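Local coordinates for putative uncharacterized protein (Vibrio cholerae, PDB 4G7X) that is the N-terminal domain of the CTXphi phage coat protein pIII, which probably engages the host protein TolA during infection of Vibrio cholerae, at residues A[35-40]-A[77-82]; A[22-27]-A[41-46]. All coordinates share one frame; numbering follows the deposited sequence.

Interaction 1: A[35-40]-A[77-82]; sequences SVLFDG and VSPNWP
The indole of Trp81 presents the rim of its six-membered ring to strand 35-38, while one of its faces receives Pro79. Near the ring plane, at the edge, lies the backbone N of Leu37, 4.3 Å from Trp81 CZ3. Ser35 approaches the same end of the indole: its carbonyl O comes in obliquely, 3.9 Å from CZ3, and its CB stands 4.1 Å from Trp81 CH2. On the face, Pro79 CB sits 3.4 Å above the plane, displaced toward the rim, so this proline flanks the indole from within its own segment. The two residues are brought together by the inverse gamma turn centred on Asn80, spanned by a weak bond from Trp81 N to Pro79 O.

Leu37 makes the second apolar contact. Its CG is anti to the backbone N (chi1 -170°), which carries the isobutyl group out from the strand, and CD2 meets Pro79 CD at 3.9 Å with the two side chains crossing at a slant. No hydrogen bond links the two segments, which meet through van der Waals contacts; the backbone bond of Pro82 with Ile95 ties the loop to the adjoining strand 93-95. The Ser35 hydroxyl is engaged with Asp44 and, more weakly, with Arg72.

Met42 of the adjoining strand 41-48 touches both Pro79 and Trp81, and Arg93 and Ile95 of strand 93-95 also pack on the indole. The loop between strands 64-71 and 93-95 thus lies across strand 35-38, which runs antiparallel to 41-48 and parallel to 93-95.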
ATOM      1  N   SER A  35     -11.907 -10.159  -6.639  1.00  8.77           N
ATOM      2  CA  SER A  35     -12.764  -9.006  -6.426  1.00  9.08           C
ATOM      3  C   SER A  35     -13.150  -8.930  -4.963  1.00  8.83           C
ATOM      4  O   SER A  35     -13.458  -9.946  -4.341  1.00  8.74           O
ATOM      5  CB  SER A  35     -14.016  -9.086  -7.300  1.00  9.58           C
ATOM      6  OG  SER A  35     -13.700  -9.072  -8.686  1.00 10.65           O
ATOM      7  N   VAL A  36     -13.112  -7.718  -4.416  1.00  8.78           N
ATOM      8  CA  VAL A  36     -13.407  -7.485  -3.010  1.00  8.81           C
ATOM      9  C   VAL A  36     -14.319  -6.277  -2.889  1.00  8.72           C
ATOM     10  O   VAL A  36     -14.051  -5.227  -3.487  1.00  8.87           O
ATOM     11  CB  VAL A  36     -12.124  -7.227  -2.187  1.00  8.92           C
ATOM     12  CG1 VAL A  36     -12.465  -6.895  -0.738  1.00  9.07           C
ATOM     13  CG2 VAL A  36     -11.190  -8.425  -2.241  1.00  9.10           C
ATOM     14  N   LEU A  37     -15.391  -6.432  -2.121  1.00  8.71           N
ATOM     15  CA  LEU A  37     -16.217  -5.297  -1.735  1.00  8.85           C
ATOM     16  C   LEU A  37     -15.595  -4.650  -0.502  1.00  8.91           C
ATOM     17  O   LEU A  37     -15.715  -5.160   0.618  1.00  8.90           O
ATOM     18  CB  LEU A  37     -17.661  -5.733  -1.495  1.00  9.08           C
ATOM     19  CG  LEU A  37     -18.694  -4.618  -1.318  1.00  9.26           C
ATOM     20  CD1 LEU A  37     -18.771  -3.734  -2.559  1.00  9.51           C
ATOM     21  CD2 LEU A  37     -20.041  -5.250  -1.018  1.00  9.58           C
ATOM     22  N   PHE A  38     -14.896  -3.543  -0.736  1.00  9.08           N
ATOM     23  CA  PHE A  38     -14.112  -2.879   0.295  1.00  9.63           C
ATOM     24  C   PHE A  38     -14.705  -1.517   0.574  1.00  9.78           C
ATOM     25  O   PHE A  38     -14.707  -0.641  -0.299  1.00  9.56           O
ATOM     26  CB  PHE A  38     -12.648  -2.739  -0.147  1.00 10.10           C
ATOM     27  CG  PHE A  38     -11.796  -1.956   0.817  1.00 10.65           C
ATOM     28  CD1 PHE A  38     -11.558  -0.596   0.614  1.00 11.12           C
ATOM     29  CD2 PHE A  38     -11.247  -2.572   1.935  1.00 11.17           C
ATOM     30  CE1 PHE A  38     -10.782   0.129   1.508  1.00 11.56           C
ATOM     31  CE2 PHE A  38     -10.465  -1.852   2.827  1.00 11.74           C
ATOM     32  CZ  PHE A  38     -10.233  -0.502   2.614  1.00 11.78           C
ATOM     33  N   ASP A  39     -15.199  -1.345   1.798  1.00 10.25           N
ATOM     34  CA  ASP A  39     -15.797  -0.083   2.229  1.00 10.69           C
ATOM     35  C   ASP A  39     -16.871   0.393   1.229  1.00 10.11           C
ATOM     36  O   ASP A  39     -16.985   1.583   0.918  1.00 10.26           O
ATOM     37  CB  ASP A  39     -14.693   0.965   2.432  1.00 12.10           C
ATOM     38  CG  ASP A  39     -15.066   2.038   3.436  1.00 13.29           C
ATOM     39  OD1 ASP A  39     -15.903   1.788   4.331  1.00 14.06           O
ATOM     40  OD2 ASP A  39     -14.499   3.142   3.328  1.00 14.69           O
ATOM     41  N   GLY A  40     -17.650  -0.565   0.726  1.00  9.47           N
ATOM     42  CA  GLY A  40     -18.745  -0.290  -0.204  1.00  9.05           C
ATOM     43  C   GLY A  40     -18.353  -0.200  -1.669  1.00  8.79           C
ATOM     44  O   GLY A  40     -19.218  -0.100  -2.528  1.00  8.50           O
ATOM     45  N   VAL A  77     -23.501  -2.807  -6.854  1.00  9.22           N
ATOM     46  CA  VAL A  77     -24.011  -4.177  -6.752  1.00  9.46           C
ATOM     47  C   VAL A  77     -23.807  -4.677  -5.324  1.00  9.45           C
ATOM     48  O   VAL A  77     -22.731  -4.500  -4.743  1.00  9.54           O
ATOM     49  CB  VAL A  77     -23.321  -5.124  -7.765  1.00  9.55           C
ATOM     50  CG1 VAL A  77     -23.770  -6.566  -7.559  1.00  9.75           C
ATOM     51  CG2 VAL A  77     -23.604  -4.677  -9.196  1.00  9.74           C
ATOM     52  N   SER A  78     -24.848  -5.277  -4.754  1.00  9.54           N
ATOM     53  CA  SER A  78     -24.764  -5.853  -3.417  1.00  9.76           C
ATOM     54  C   SER A  78     -24.756  -7.378  -3.488  1.00 10.04           C
ATOM     55  O   SER A  78     -25.814  -8.004  -3.515  1.00 10.23           O
ATOM     56  CB  SER A  78     -25.914  -5.359  -2.535  1.00  9.72           C
ATOM     57  OG  SER A  78     -25.711  -5.778  -1.196  1.00  9.80           O
ATOM     58  N   PRO A  79     -23.555  -7.985  -3.522  1.00 10.27           N
ATOM     59  CA  PRO A  79     -23.482  -9.432  -3.690  1.00 10.42           C
ATOM     60  C   PRO A  79     -23.651 -10.193  -2.380  1.00 10.45           C
ATOM     61  O   PRO A  79     -23.269  -9.700  -1.318  1.00 10.24           O
ATOM     62  CB  PRO A  79     -22.071  -9.636  -4.231  1.00 10.59           C
ATOM     63  CG  PRO A  79     -21.278  -8.540  -3.612  1.00 10.72           C
ATOM     64  CD  PRO A  79     -22.216  -7.371  -3.454  1.00 10.40           C
ATOM     65  N   ASN A  80     -24.214 -11.394  -2.467  1.00 10.58           N
ATOM     66  CA  ASN A  80     -24.267 -12.298  -1.328  1.00 10.80           C
ATOM     67  C   ASN A  80     -22.973 -13.095  -1.271  1.00 10.73           C
ATOM     68  O   ASN A  80     -22.903 -14.235  -1.740  1.00 11.24           O
ATOM     69  CB  ASN A  80     -25.486 -13.225  -1.413  1.00 11.26           C
ATOM     70  CG  ASN A  80     -25.686 -14.046  -0.154  1.00 11.63           C
ATOM     71  OD1 ASN A  80     -25.012 -13.846   0.855  1.00 12.07           O
ATOM     72  ND2 ASN A  80     -26.626 -14.980  -0.211  1.00 12.45           N
ATOM     73  N   TRP A  81     -21.946 -12.461  -0.715  1.00 10.35           N
ATOM     74  CA  TRP A  81     -20.616 -13.050  -0.610  1.00 10.15           C
ATOM     75  C   TRP A  81     -20.212 -13.231   0.823  1.00 10.07           C
ATOM     76  O   TRP A  81     -20.691 -12.507   1.697  1.00 10.33           O
ATOM     77  CB  TRP A  81     -19.584 -12.150  -1.277  1.00  9.91           C
ATOM     78  CG  TRP A  81     -19.632 -12.070  -2.780  1.00  9.84           C
ATOM     79  CD1 TRP A  81     -20.375 -12.847  -3.667  1.00  9.76           C
ATOM     80  CD2 TRP A  81     -18.851 -11.167  -3.625  1.00  9.86           C
ATOM     81  NE1 TRP A  81     -20.127 -12.477  -4.965  1.00  9.83           N
ATOM     82  CE2 TRP A  81     -19.214 -11.478  -5.009  1.00  9.80           C
ATOM     83  CE3 TRP A  81     -17.919 -10.166  -3.378  1.00  9.70           C
ATOM     84  CZ2 TRP A  81     -18.662 -10.792  -6.085  1.00  9.89           C
ATOM     85  CZ3 TRP A  81     -17.363  -9.493  -4.467  1.00  9.75           C
ATOM     86  CH2 TRP A  81     -17.730  -9.798  -5.788  1.00  9.77           C
ATOM     87  N   PRO A  82     -19.293 -14.179   1.085  1.00 10.09           N
ATOM     88  CA  PRO A  82     -18.742 -14.337   2.424  1.00  9.95           C
ATOM     89  C   PRO A  82     -17.780 -13.207   2.771  1.00  9.92           C
ATOM     90  O   PRO A  82     -17.325 -12.477   1.888  1.00  9.83           O
ATOM     91  CB  PRO A  82     -17.964 -15.654   2.327  1.00  9.98           C
ATOM     92  CG  PRO A  82     -17.529 -15.711   0.905  1.00 10.13           C
ATOM     93  CD  PRO A  82     -18.636 -15.069   0.108  1.00 10.16           C
TER

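Interaction 2: A[22-27]-A[41-46]; sequences HQLLFG and CMLDIE
Leu24 and Leu43 point at each other across the interior of a mixed beta sheet, their CD1 methyls passing side by side, 4.4 Å from CD1 of Leu24 to CD1 of Leu43. Strands 20-27 and 41-48, which carry them, are not paired with each other in the sheet; each pairs antiparallel with strand 64-71, and a side-chain hydrogen bond joins Glu46 OE2 to Ser21 OG. In both leucines CD1 continues the extended chain (chi2 179° in Leu24, -173° in Leu43), giving each the reach to span backbones whose nearest CA atoms, those of His22 and Leu43, are 8.7 Å apart.

His22 joins through its aliphatic root, not its ring. The imidazole is turned to meet the ring of Phe38, at about 50° between the planes. Phe38 also packs on Leu24 and Leu43, so the three residues share one aromatic neighbour in the middle of the domain. At His22, strand 20-27 also pairs antiparallel with a strand of another protein chain, so the sheet continues into that chain at the same residue that takes part in this buried contact. Leu43 CD1 serves both partners, lying 4.3 Å from CB of His22 as well as against the Leu24 methyl.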
ATOM      1  N   HIS A  22      -5.194   0.198  -3.427  1.00 10.26           N
ATOM      2  CA  HIS A  22      -5.332  -0.245  -2.040  1.00 10.13           C
ATOM      3  C   HIS A  22      -4.696  -1.580  -1.817  1.00  9.33           C
ATOM      4  O   HIS A  22      -4.932  -2.516  -2.578  1.00  8.97           O
ATOM      5  CB  HIS A  22      -6.804  -0.310  -1.651  1.00 11.01           C
ATOM      6  CG  HIS A  22      -7.371   1.016  -1.242  1.00 12.32           C
ATOM      7  ND1 HIS A  22      -7.753   1.946  -2.135  1.00 13.21           N
ATOM      8  CD2 HIS A  22      -7.586   1.565   0.018  1.00 12.85           C
ATOM      9  CE1 HIS A  22      -8.197   3.035  -1.479  1.00 13.60           C
ATOM     10  NE2 HIS A  22      -8.098   2.799  -0.164  1.00 13.57           N
ATOM     11  N   GLN A  23      -3.878  -1.686  -0.777  1.00  8.76           N
ATOM     12  CA  GLN A  23      -3.357  -2.990  -0.376  1.00  8.68           C
ATOM     13  C   GLN A  23      -4.346  -3.647   0.571  1.00  8.42           C
ATOM     14  O   GLN A  23      -4.768  -3.040   1.554  1.00  8.64           O
ATOM     15  CB  GLN A  23      -1.989  -2.885   0.298  1.00  8.95           C
ATOM     16  CG  GLN A  23      -1.555  -4.192   0.953  1.00  9.27           C
ATOM     17  CD  GLN A  23      -0.073  -4.240   1.240  1.00  9.40           C
ATOM     18  OE1 GLN A  23       0.752  -4.158   0.330  1.00  9.67           O
ATOM     19  NE2 GLN A  23       0.276  -4.376   2.513  1.00  9.62           N
ATOM     20  N   LEU A  24      -4.710  -4.888   0.264  1.00  8.11           N
ATOM     21  CA  LEU A  24      -5.577  -5.672   1.134  1.00  8.10           C
ATOM     22  C   LEU A  24      -4.843  -6.906   1.616  1.00  7.97           C
ATOM     23  O   LEU A  24      -4.066  -7.501   0.862  1.00  7.82           O
ATOM     24  CB  LEU A  24      -6.861  -6.070   0.401  1.00  8.27           C
ATOM     25  CG  LEU A  24      -7.772  -4.921  -0.047  1.00  8.63           C
ATOM     26  CD1 LEU A  24      -8.970  -5.491  -0.782  1.00  8.70           C
ATOM     27  CD2 LEU A  24      -8.217  -4.065   1.126  1.00  9.10           C
ATOM     28  N   LEU A  25      -5.102  -7.283   2.868  1.00  7.94           N
ATOM     29  CA  LEU A  25      -4.473  -8.441   3.500  1.00  7.92           C
ATOM     30  C   LEU A  25      -5.433  -9.611   3.603  1.00  7.70           C
ATOM     31  O   LEU A  25      -6.624  -9.432   3.879  1.00  7.88           O
ATOM     32  CB  LEU A  25      -3.976  -8.084   4.900  1.00  8.21           C
ATOM     33  CG  LEU A  25      -3.036  -6.885   5.004  1.00  8.52           C
ATOM     34  CD1 LEU A  25      -2.746  -6.586   6.466  1.00  8.82           C
ATOM     35  CD2 LEU A  25      -1.752  -7.085   4.214  1.00  8.77           C
ATOM     36  N   PHE A  26      -4.909 -10.814   3.398  1.00  7.50           N
ATOM     37  CA  PHE A  26      -5.707 -12.035   3.479  1.00  7.41           C
ATOM     38  C   PHE A  26      -4.933 -13.097   4.231  1.00  7.47           C
ATOM     39  O   PHE A  26      -3.729 -12.953   4.478  1.00  7.41           O
ATOM     40  CB  PHE A  26      -6.075 -12.544   2.080  1.00  7.25           C
ATOM     41  CG  PHE A  26      -6.775 -11.523   1.234  1.00  7.21           C
ATOM     42  CD1 PHE A  26      -8.152 -11.355   1.328  1.00  7.13           C
ATOM     43  CD2 PHE A  26      -6.055 -10.703   0.372  1.00  7.16           C
ATOM     44  CE1 PHE A  26      -8.803 -10.399   0.562  1.00  7.22           C
ATOM     45  CE2 PHE A  26      -6.698  -9.741  -0.393  1.00  7.20           C
ATOM     46  CZ  PHE A  26      -8.073  -9.590  -0.300  1.00  7.17           C
ATOM     47  N   GLY A  27      -5.626 -14.171   4.589  1.00  7.75           N
ATOM     48  CA  GLY A  27      -4.982 -15.298   5.234  1.00  8.25           C
ATOM     49  C   GLY A  27      -3.968 -15.987   4.345  1.00  8.65           C
ATOM     50  O   GLY A  27      -4.061 -15.946   3.114  1.00  8.49           O
ATOM     51  N   CYS A  41     -17.051  -0.245  -1.948  1.00  8.66           N
ATOM     52  CA  CYS A  41     -16.518  -0.105  -3.297  1.00  8.79           C
ATOM     53  C   CYS A  41     -16.013  -1.442  -3.813  1.00  8.52           C
ATOM     54  O   CYS A  41     -15.241  -2.121  -3.135  1.00  8.51           O
ATOM     55  CB  CYS A  41     -15.369   0.901  -3.297  1.00  9.28           C
ATOM     56  SG  CYS A  41     -14.760   1.340  -4.942  1.00  9.96           S
ATOM     57  N   MET A  42     -16.445  -1.821  -5.013  1.00  8.32           N
ATOM     58  CA  MET A  42     -15.981  -3.070  -5.604  1.00  8.30           C
ATOM     59  C   MET A  42     -14.612  -2.888  -6.247  1.00  8.12           C
ATOM     60  O   MET A  42     -14.452  -2.098  -7.181  1.00  7.89           O
ATOM     61  CB  MET A  42     -16.979  -3.605  -6.623  1.00  8.70           C
ATOM     62  CG  MET A  42     -16.654  -5.018  -7.087  1.00  9.18           C
ATOM     63  SD  MET A  42     -16.901  -6.277  -5.822  1.00 10.02           S
ATOM     64  CE  MET A  42     -18.689  -6.409  -5.844  1.00  9.66           C
ATOM     65  N   LEU A  43     -13.636  -3.629  -5.735  1.00  7.97           N
ATOM     66  CA  LEU A  43     -12.251  -3.540  -6.192  1.00  8.17           C
ATOM     67  C   LEU A  43     -11.836  -4.822  -6.879  1.00  8.35           C
ATOM     68  O   LEU A  43     -12.231  -5.904  -6.456  1.00  8.61           O
ATOM     69  CB  LEU A  43     -11.309  -3.300  -5.008  1.00  8.17           C
ATOM     70  CG  LEU A  43     -11.601  -2.179  -4.005  1.00  8.25           C
ATOM     71  CD1 LEU A  43     -10.442  -2.029  -3.029  1.00  8.30           C
ATOM     72  CD2 LEU A  43     -11.888  -0.854  -4.693  1.00  8.47           C
ATOM     73  N   ASP A  44     -11.012  -4.691  -7.916  1.00  8.49           N
ATOM     74  CA  ASP A  44     -10.418  -5.835  -8.604  1.00  8.76           C
ATOM     75  C   ASP A  44      -8.900  -5.857  -8.436  1.00  8.30           C
ATOM     76  O   ASP A  44      -8.245  -4.816  -8.408  1.00  8.08           O
ATOM     77  CB  ASP A  44     -10.748  -5.805 -10.101  1.00  9.77           C
ATOM     78  CG  ASP A  44     -12.217  -6.057 -10.400  1.00 10.71           C
ATOM     79  OD1 ASP A  44     -12.973  -6.491  -9.513  1.00 11.80           O
ATOM     80  OD2 ASP A  44     -12.614  -5.821 -11.560  1.00 12.37           O
ATOM     81  N   ILE A  45      -8.351  -7.061  -8.335  1.00  7.95           N
ATOM     82  CA  ILE A  45      -6.905  -7.259  -8.275  1.00  8.07           C
ATOM     83  C   ILE A  45      -6.192  -6.628  -9.478  1.00  8.30           C
ATOM     84  O   ILE A  45      -6.650  -6.742 -10.618  1.00  8.49           O
ATOM     85  CB  ILE A  45      -6.573  -8.769  -8.137  1.00  7.82           C
ATOM     86  CG1 ILE A  45      -5.069  -9.013  -7.922  1.00  7.84           C
ATOM     87  CG2 ILE A  45      -7.081  -9.561  -9.338  1.00  7.88           C
ATOM     88  CD1 ILE A  45      -4.550  -8.601  -6.557  1.00  7.87           C
ATOM     89  N   GLU A  46      -5.077  -5.958  -9.212  1.00  8.76           N
ATOM     90  CA  GLU A  46      -4.272  -5.361 -10.273  1.00  9.39           C
ATOM     91  C   GLU A  46      -3.323  -6.369 -10.883  1.00  9.66           C
ATOM     92  O   GLU A  46      -2.836  -7.276 -10.206  1.00  9.25           O
ATOM     93  CB  GLU A  46      -3.479  -4.174  -9.743  1.00  9.78           C
ATOM     94  CG  GLU A  46      -4.365  -3.032  -9.289  1.00 10.54           C
ATOM     95  CD  GLU A  46      -3.592  -1.749  -9.129  1.00 11.40           C
ATOM     96  OE1 GLU A  46      -3.161  -1.181 -10.156  1.00 12.48           O
ATOM     97  OE2 GLU A  46      -3.433  -1.304  -7.980  1.00 12.08           O
TER

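In the fold
Their centres 11 Å apart, the two contacts alternate along the chain: 22-27, 35-40, 41-46, then 77-82. Segments 35-40 and 41-46 follow directly as a beta hairpin, whose pairing includes a probable hydrogen bond of 2.8 Å from Leu43 N to Val36 O. The alternation of strand 35-38 divides its residues: Ser35 and Leu37 belong to interaction 1, whereas Val36 and Phe38 pack toward strand 20-27 and interaction 2. Trp81 CZ3 also reaches Met42 SD at 3.5 Å. The hairpin therefore lies between the loop and the strand that joins the other protein chain, and the disulfide Cys14-Cys41 ties its second strand to the N-terminal region.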